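Local coordinates for large ribosomal subunit protein uL10 (Thermotoga maritima, PDB 1ZAV) that probably forms part of the ribosomal stalk, which helps the ribosome interact with GTP-bound translation factors such as EF-Tu and EF-G, at residues A28-L31 / D37-E40; L62-L67 / E77-P82; F103-D106 / D110-R113. One frame throughout, in Å; residues are numbered along the deposited sequence.

Contact 1: residues A28-L31 / D37-E40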
loop_
_atom_site.group_PDB
_atom_site.type_symbol
_atom_site.label_atom_id
_atom_site.label_comp_id
_atom_site.label_asym_id
_atom_site.label_seq_id
_atom_site.Cartn_x
_atom_site.Cartn_y
_atom_site.Cartn_z
ATOM N N ALA A 28 -8.880 -27.564 6.675
ATOM C CA ALA A 28 -8.612 -28.166 5.370
ATOM C C ALA A 28 -9.238 -29.537 5.136
ATOM O O ALA A 28 -9.376 -30.348 6.057
ATOM C CB ALA A 28 -7.105 -28.267 5.165
ATOM N N ASP A 29 -9.609 -29.783 3.883
ATOM C CA ASP A 29 -10.160 -31.063 3.459
ATOM C C ASP A 29 -8.912 -31.840 3.048
ATOM O O ASP A 29 -8.257 -31.476 2.073
ATOM C CB ASP A 29 -11.071 -30.871 2.243
ATOM C CG ASP A 29 -11.517 -32.185 1.626
ATOM O OD1 ASP A 29 -10.907 -33.237 1.917
ATOM O OD2 ASP A 29 -12.477 -32.163 0.829
ATOM N N PHE A 30 -8.576 -32.893 3.786
ATOM C CA PHE A 30 -7.382 -33.675 3.482
ATOM C C PHE A 30 -7.719 -35.088 2.997
ATOM O O PHE A 30 -6.859 -35.979 2.976
ATOM C CB PHE A 30 -6.489 -33.736 4.726
ATOM C CG PHE A 30 -5.045 -34.056 4.433
ATOM C CD1 PHE A 30 -4.282 -33.212 3.629
ATOM C CD2 PHE A 30 -4.447 -35.196 4.970
ATOM C CE1 PHE A 30 -2.938 -33.491 3.364
ATOM C CE2 PHE A 30 -3.104 -35.486 4.712
ATOM C CZ PHE A 30 -2.350 -34.633 3.906
ATOM N N LEU A 31 -8.975 -35.282 2.600
ATOM C CA LEU A 31 -9.443 -36.573 2.105
ATOM C C LEU A 31 -8.657 -36.985 0.864
ATOM O O LEU A 31 -8.325 -36.145 0.032
ATOM C CB LEU A 31 -10.934 -36.496 1.758
ATOM C CG LEU A 31 -11.899 -36.215 2.913
ATOM C CD1 LEU A 31 -13.289 -35.936 2.369
ATOM C CD2 LEU A 31 -11.923 -37.406 3.852
ATOM N N ASP A 37 1.964 -38.164 2.140
ATOM C CA ASP A 37 1.667 -36.748 1.963
ATOM C C ASP A 37 1.576 -36.056 3.322
ATOM O O ASP A 37 2.111 -34.964 3.516
ATOM C CB ASP A 37 0.341 -36.556 1.219
ATOM C CG ASP A 37 0.355 -37.159 -0.168
ATOM O OD1 ASP A 37 1.458 -37.316 -0.727
ATOM O OD2 ASP A 37 -0.734 -37.460 -0.707
ATOM N N LEU A 38 0.884 -36.696 4.257
ATOM C CA LEU A 38 0.742 -36.137 5.598
ATOM C C LEU A 38 2.147 -35.947 6.172
ATOM O O LEU A 38 2.482 -34.879 6.684
ATOM C CB LEU A 38 -0.056 -37.101 6.475
ATOM C CG LEU A 38 -0.281 -36.728 7.944
ATOM C CD1 LEU A 38 -1.020 -35.382 8.049
ATOM C CD2 LEU A 38 -1.081 -37.842 8.600
ATOM N N THR A 39 2.974 -36.985 6.057
ATOM C CA THR A 39 4.338 -36.926 6.577
ATOM C C THR A 39 5.122 -35.776 5.943
ATOM O O THR A 39 5.798 -35.023 6.642
ATOM C CB THR A 39 5.084 -38.270 6.349
ATOM O OG1 THR A 39 4.445 -39.303 7.109
ATOM C CG2 THR A 39 6.534 -38.166 6.803
ATOM N N GLU A 40 5.010 -35.622 4.626
ATOM C CA GLU A 40 5.716 -34.547 3.931
ATOM C C GLU A 40 5.239 -33.151 4.346
ATOM O O GLU A 40 6.051 -32.253 4.573
ATOM C CB GLU A 40 5.577 -34.715 2.414
ATOM C CG GLU A 40 6.246 -33.611 1.604
ATOM C CD GLU A 40 7.746 -33.534 1.837
ATOM O OE1 GLU A 40 8.171 -33.338 2.997
ATOM O OE2 GLU A 40 8.509 -33.669 0.856
#

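Contact 2: residues L62-L67 / E77-P82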
loop_
_atom_site.group_PDB
_atom_site.type_symbol
_atom_site.label_atom_id
_atom_site.label_comp_id
_atom_site.label_asym_id
_atom_site.label_seq_id
_atom_site.Cartn_x
_atom_site.Cartn_y
_atom_site.Cartn_z
ATOM N N LEU A 62 -15.717 -32.981 17.773
ATOM C CA LEU A 62 -14.657 -32.549 18.688
ATOM C C LEU A 62 -14.263 -31.097 18.405
ATOM O O LEU A 62 -14.141 -30.285 19.322
ATOM C CB LEU A 62 -13.427 -33.442 18.515
ATOM C CG LEU A 62 -12.353 -33.516 19.606
ATOM C CD1 LEU A 62 -11.218 -34.388 19.084
ATOM C CD2 LEU A 62 -11.828 -32.141 19.984
ATOM N N LEU A 63 -14.036 -30.786 17.130
ATOM C CA LEU A 63 -13.664 -29.431 16.734
ATOM C C LEU A 63 -14.724 -28.429 17.171
ATOM O O LEU A 63 -14.413 -27.380 17.734
ATOM C CB LEU A 63 -13.498 -29.345 15.215
ATOM C CG LEU A 63 -12.220 -29.952 14.633
ATOM C CD1 LEU A 63 -12.172 -29.704 13.135
ATOM C CD2 LEU A 63 -11.013 -29.329 15.310
ATOM N N ASN A 64 -15.981 -28.764 16.901
ATOM C CA ASN A 64 -17.086 -27.895 17.254
ATOM C C ASN A 64 -17.084 -27.545 18.749
ATOM O O ASN A 64 -17.057 -26.376 19.109
ATOM C CB ASN A 64 -18.412 -28.549 16.862
ATOM C CG ASN A 64 -19.490 -27.525 16.545
ATOM O OD1 ASN A 64 -19.803 -26.664 17.365
ATOM N ND2 ASN A 64 -20.060 -27.616 15.347
ATOM N N LEU A 65 -17.096 -28.554 19.616
ATOM C CA LEU A 65 -17.098 -28.290 21.057
ATOM C C LEU A 65 -15.860 -27.517 21.520
ATOM O O LEU A 65 -15.952 -26.650 22.391
ATOM C CB LEU A 65 -17.215 -29.597 21.852
ATOM C CG LEU A 65 -18.521 -30.398 21.751
ATOM C CD1 LEU A 65 -18.482 -31.555 22.743
ATOM C CD2 LEU A 65 -19.712 -29.506 22.053
ATOM N N ALA A 66 -14.700 -27.830 20.948
ATOM C CA ALA A 66 -13.476 -27.128 21.329
ATOM C C ALA A 66 -13.539 -25.650 20.943
ATOM O O ALA A 66 -13.137 -24.787 21.713
ATOM C CB ALA A 66 -12.269 -27.786 20.678
ATOM N N LEU A 67 -14.041 -25.362 19.747
ATOM C CA LEU A 67 -14.154 -23.983 19.278
ATOM C C LEU A 67 -15.237 -23.259 20.067
ATOM O O LEU A 67 -15.073 -22.104 20.453
ATOM C CB LEU A 67 -14.502 -23.961 17.790
ATOM C CG LEU A 67 -13.364 -24.379 16.856
ATOM C CD1 LEU A 67 -13.918 -24.779 15.499
ATOM C CD2 LEU A 67 -12.374 -23.234 16.750
ATOM N N GLU A 77 -19.461 -23.317 9.316
ATOM C CA GLU A 77 -19.359 -23.523 7.872
ATOM C C GLU A 77 -18.047 -24.192 7.469
ATOM O O GLU A 77 -17.913 -24.685 6.349
ATOM C CB GLU A 77 -19.495 -22.187 7.133
ATOM C CG GLU A 77 -18.597 -21.087 7.663
ATOM C CD GLU A 77 -18.481 -19.925 6.699
ATOM O OE1 GLU A 77 -18.041 -18.837 7.121
ATOM O OE2 GLU A 77 -18.820 -20.104 5.509
ATOM N N PHE A 78 -17.085 -24.206 8.388
ATOM C CA PHE A 78 -15.776 -24.811 8.136
ATOM C C PHE A 78 -15.709 -26.289 8.522
ATOM O O PHE A 78 -14.738 -26.970 8.189
ATOM C CB PHE A 78 -14.687 -24.069 8.925
ATOM C CG PHE A 78 -14.487 -22.635 8.509
ATOM C CD1 PHE A 78 -14.285 -21.646 9.470
ATOM C CD2 PHE A 78 -14.460 -22.274 7.163
ATOM C CE1 PHE A 78 -14.062 -20.322 9.099
ATOM C CE2 PHE A 78 -14.236 -20.946 6.782
ATOM C CZ PHE A 78 -14.035 -19.971 7.752
ATOM N N LEU A 79 -16.733 -26.786 9.214
ATOM C CA LEU A 79 -16.729 -28.170 9.681
ATOM C C LEU A 79 -17.650 -29.139 8.951
ATOM O O LEU A 79 -18.100 -30.129 9.530
ATOM C CB LEU A 79 -17.052 -28.203 11.177
ATOM C CG LEU A 79 -16.198 -27.287 12.052
ATOM C CD1 LEU A 79 -16.674 -27.387 13.497
ATOM C CD2 LEU A 79 -14.724 -27.669 11.930
ATOM N N LYS A 80 -17.921 -28.868 7.683
ATOM C CA LYS A 80 -18.787 -29.738 6.903
ATOM C C LYS A 80 -17.985 -30.878 6.289
ATOM O O LYS A 80 -17.286 -30.694 5.293
ATOM C CB LYS A 80 -19.494 -28.931 5.807
ATOM C CG LYS A 80 -20.503 -27.914 6.340
ATOM C CD LYS A 80 -21.624 -28.603 7.114
ATOM C CE LYS A 80 -22.728 -27.630 7.523
ATOM N NZ LYS A 80 -22.281 -26.602 8.505
ATOM N N GLY A 81 -18.086 -32.056 6.904
ATOM C CA GLY A 81 -17.374 -33.224 6.418
ATOM C C GLY A 81 -16.048 -33.402 7.130
ATOM O O GLY A 81 -15.644 -32.523 7.892
ATOM N N PRO A 82 -15.347 -34.530 6.916
ATOM C CA PRO A 82 -14.052 -34.759 7.573
ATOM C C PRO A 82 -13.131 -33.560 7.355
ATOM O O PRO A 82 -12.883 -33.149 6.219
ATOM C CB PRO A 82 -13.544 -36.041 6.910
ATOM C CG PRO A 82 -14.256 -36.054 5.580
ATOM C CD PRO A 82 -15.636 -35.593 5.941
#

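Contact 3: residues F103-D106 / D110-R113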
loop_
_atom_site.group_PDB
_atom_site.type_symbol
_atom_site.label_atom_id
_atom_site.label_comp_id
_atom_site.label_asym_id
_atom_site.label_seq_id
_atom_site.Cartn_x
_atom_site.Cartn_y
_atom_site.Cartn_z
ATOM N N PHE A 103 1.610 -26.763 -0.801
ATOM C CA PHE A 103 1.613 -28.217 -0.735
ATOM C C PHE A 103 0.456 -28.742 -1.575
ATOM O O PHE A 103 0.627 -29.672 -2.370
ATOM C CB PHE A 103 1.457 -28.702 0.713
ATOM C CG PHE A 103 1.456 -30.201 0.852
ATOM C CD1 PHE A 103 2.649 -30.915 0.847
ATOM C CD2 PHE A 103 0.260 -30.897 0.983
ATOM C CE1 PHE A 103 2.652 -32.300 0.964
ATOM C CE2 PHE A 103 0.245 -32.278 1.098
ATOM C CZ PHE A 103 1.446 -32.987 1.092
ATOM N N TYR A 104 -0.724 -28.153 -1.385
ATOM C CA TYR A 104 -1.904 -28.560 -2.138
ATOM C C TYR A 104 -1.646 -28.327 -3.624
ATOM O O TYR A 104 -2.093 -29.100 -4.467
ATOM C CB TYR A 104 -3.138 -27.767 -1.690
ATOM C CG TYR A 104 -3.911 -28.432 -0.570
ATOM C CD1 TYR A 104 -3.288 -28.766 0.634
ATOM C CD2 TYR A 104 -5.256 -28.769 -0.731
ATOM C CE1 TYR A 104 -3.986 -29.431 1.656
ATOM C CE2 TYR A 104 -5.964 -29.427 0.280
ATOM C CZ TYR A 104 -5.320 -29.757 1.467
ATOM O OH TYR A 104 -6.007 -30.425 2.454
ATOM N N LYS A 105 -0.918 -27.259 -3.931
ATOM C CA LYS A 105 -0.589 -26.939 -5.317
ATOM C C LYS A 105 0.348 -27.982 -5.911
ATOM O O LYS A 105 0.121 -28.469 -7.021
ATOM C CB LYS A 105 0.051 -25.552 -5.412
ATOM C CG LYS A 105 -0.955 -24.427 -5.596
ATOM C CD LYS A 105 -0.276 -23.064 -5.622
ATOM C CE LYS A 105 0.774 -22.969 -6.719
ATOM N NZ LYS A 105 1.461 -21.647 -6.699
ATOM N N ASP A 106 1.398 -28.326 -5.171
ATOM C CA ASP A 106 2.360 -29.328 -5.621
ATOM C C ASP A 106 1.656 -30.662 -5.871
ATOM O O ASP A 106 2.041 -31.427 -6.755
ATOM C CB ASP A 106 3.451 -29.534 -4.565
ATOM C CG ASP A 106 4.265 -28.286 -4.312
ATOM O OD1 ASP A 106 5.125 -28.313 -3.407
ATOM O OD2 ASP A 106 4.050 -27.278 -5.016
ATOM N N ASP A 110 -7.498 -29.309 -5.452
ATOM C CA ASP A 110 -8.386 -28.155 -5.554
ATOM C C ASP A 110 -8.102 -27.249 -4.353
ATOM O O ASP A 110 -8.273 -27.654 -3.201
ATOM C CB ASP A 110 -9.846 -28.615 -5.534
ATOM C CG ASP A 110 -10.830 -27.457 -5.631
ATOM O OD1 ASP A 110 -12.049 -27.718 -5.592
ATOM O OD2 ASP A 110 -10.392 -26.292 -5.748
ATOM N N LEU A 111 -7.665 -26.026 -4.628
ATOM C CA LEU A 111 -7.332 -25.083 -3.572
ATOM C C LEU A 111 -8.525 -24.666 -2.721
ATOM O O LEU A 111 -8.353 -24.075 -1.655
ATOM C CB LEU A 111 -6.643 -23.855 -4.171
ATOM C CG LEU A 111 -5.294 -24.150 -4.839
ATOM C CD1 LEU A 111 -4.749 -22.881 -5.467
ATOM C CD2 LEU A 111 -4.309 -24.702 -3.809
ATOM N N SER A 112 -9.736 -24.973 -3.181
ATOM C CA SER A 112 -10.925 -24.628 -2.410
ATOM C C SER A 112 -11.053 -25.609 -1.240
ATOM O O SER A 112 -11.884 -25.423 -0.336
ATOM C CB SER A 112 -12.181 -24.674 -3.287
ATOM O OG SER A 112 -12.452 -25.983 -3.740
ATOM N N ARG A 113 -10.220 -26.649 -1.267
ATOM C CA ARG A 113 -10.199 -27.648 -0.204
ATOM C C ARG A 113 -9.592 -26.973 1.037
ATOM O O ARG A 113 -9.597 -27.530 2.136
ATOM C CB ARG A 113 -9.370 -28.867 -0.633
ATOM C CG ARG A 113 -9.991 -29.688 -1.779
ATOM C CD ARG A 113 -8.947 -30.592 -2.458
ATOM N NE ARG A 113 -9.119 -32.025 -2.192
ATOM C CZ ARG A 113 -9.208 -32.562 -0.981
ATOM N NH1 ARG A 113 -9.358 -33.873 -0.829
ATOM N NH2 ARG A 113 -9.162 -31.783 0.084
#

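Contact 1: residues A28-L31 / D37-E40
F30 swings its ring off the backbone with CG roughly trans to N (chi1 -159°), and L38 likewise sends CG away from its own N (chi1 178°), a pair of rotamers that brings the far end of the phenyl ring against the root of the leucine. The contact belongs to a strand-loop-helix connection: F30 lies in the loop just after strand 24-28, L38 in the first turn of helix 35-49. The two side chains run at about a right angle to each other. CE2 of F30 lies 3.9 Å from both CB and CD1 of L38, and CZ of F30 reaches L38 CA at 3.8 Å. The ring edge points at the helix backbone, with L38 N lying in the ring plane. No hydrogen bond joins the segments; the contact is van der Waals, of the ring with the L38 side chain and the helix backbone. Elsewhere the F30 ring stacks on F33 and meets F55 edge-to-face, while D37 OD2 accepts from T34 N near the start of the helix. The loop is shaped by an Asx turn, in which D29 OD1 accepts from L31 N at 2.9 Å, the N-H arriving nearly along the carboxylate C-O axis.

Contact 2: residues L62-L67 / E77-P82
The link between strands 53-58 and 83-88 of the antiparallel sheet consists of helix 60-69 and a loop that folds back beside it, and L79 is the loop residue that meets the helix. Its CA comes within 7.6 Å of N64 CA, the nearest backbone approach of the two segments, and its side chain points at the helix; chi2 of 178° sets CD1 anti to CA, continuing the chain toward N64, while CD2 branches off toward L63. The two methyls have different partners. CD2 of L79 goes to L63, standing 3.9 Å from CB and only 3.5 Å from CD1, a carbon pair tighter than ordinary van der Waals contact. CD1 of L79 rests on the backbone and side chain of N64, at 3.7 Å from N and 3.9 Å from ND2, and also approaches L67 CD1 at 4.3 Å. The amide of N64 takes no hydrogen bond from the loop segment; its OD1 is bonded instead to the hydroxyl of Y75. F27 of strand 24-28 touches both L67 and L79, so the leucines lie between helix and sheet. Because the two strands are antiparallel neighbours, the arrangement is that of a helical connection between adjacent antiparallel strands, packed against the sheet of an alpha+beta domain, not of a parallel beta-alpha-beta crossover.

Contact 3: residues F103-D106 / D110-R113
Y104 and R113 cross at about a right angle and do not stack: the phenol ring and the guanidinium plane are 70° apart, and it is the aliphatic base of the arginine that meets the ring. CB of R113 sits at the ring edge, 3.6 Å from Y104 CE2 and close to the ring plane, while NH2 of R113 passes the same CE2 at 4.0 Å. The backbone oxygen of D110 also lies near the ring plane, 4.1 Å from Y104 CD2. The polar ends of both side chains are directed at a third residue, D29: the Y104 hydroxyl hydrogen-bonds to its backbone O, and R113 NH2 forms a salt bridge with its OD1. The arginine chain bends at chi3 (109°), off the staggered values, and the next turn at chi4 brings NH2 back past CE2 to D29. This is the turn between helix 94-106 and strand 114-119, where the last helical residues fold against a short 3-10 segment, 111-113. Nearer the helix backbone, L111 packs its CD2 3.9 Å from Y104 CB and 3.8 Å from CG of K105, whose amine leads away. An Asx turn shapes the start of the 3-10 segment, D110 OD2 accepting from S112 N at 3.0 Å; the N-H comes from above the carboxylate plane, 65° out of it. R113 N bonds to D110 O at 2.9 Å.

Overall arrangement
From the N terminus, contact 1 closes the connection from strand 24-28 to helix 35-49, with five residues (32-36) between its segments; contact 2 closes that from helix 60-69 to strand 83-88, with nine (68-76); and contact 3 closes that from helix 94-106 to strand 114-119, with three (107-109). The three loops follow in series; none nests or crosses. In space contacts 1 and 3 are neighbours, their centres about 10 Å apart, and the end of strand 24-28 is tied to the turn at 110-113, entering the adjacent strand 114-119, by the D29-R113 salt bridge and backbone bonding. Contact 2 meets contact 1 where L31 CD2 packs on P82 CG, but stays about 7 Å from contact 3 at the nearest atoms.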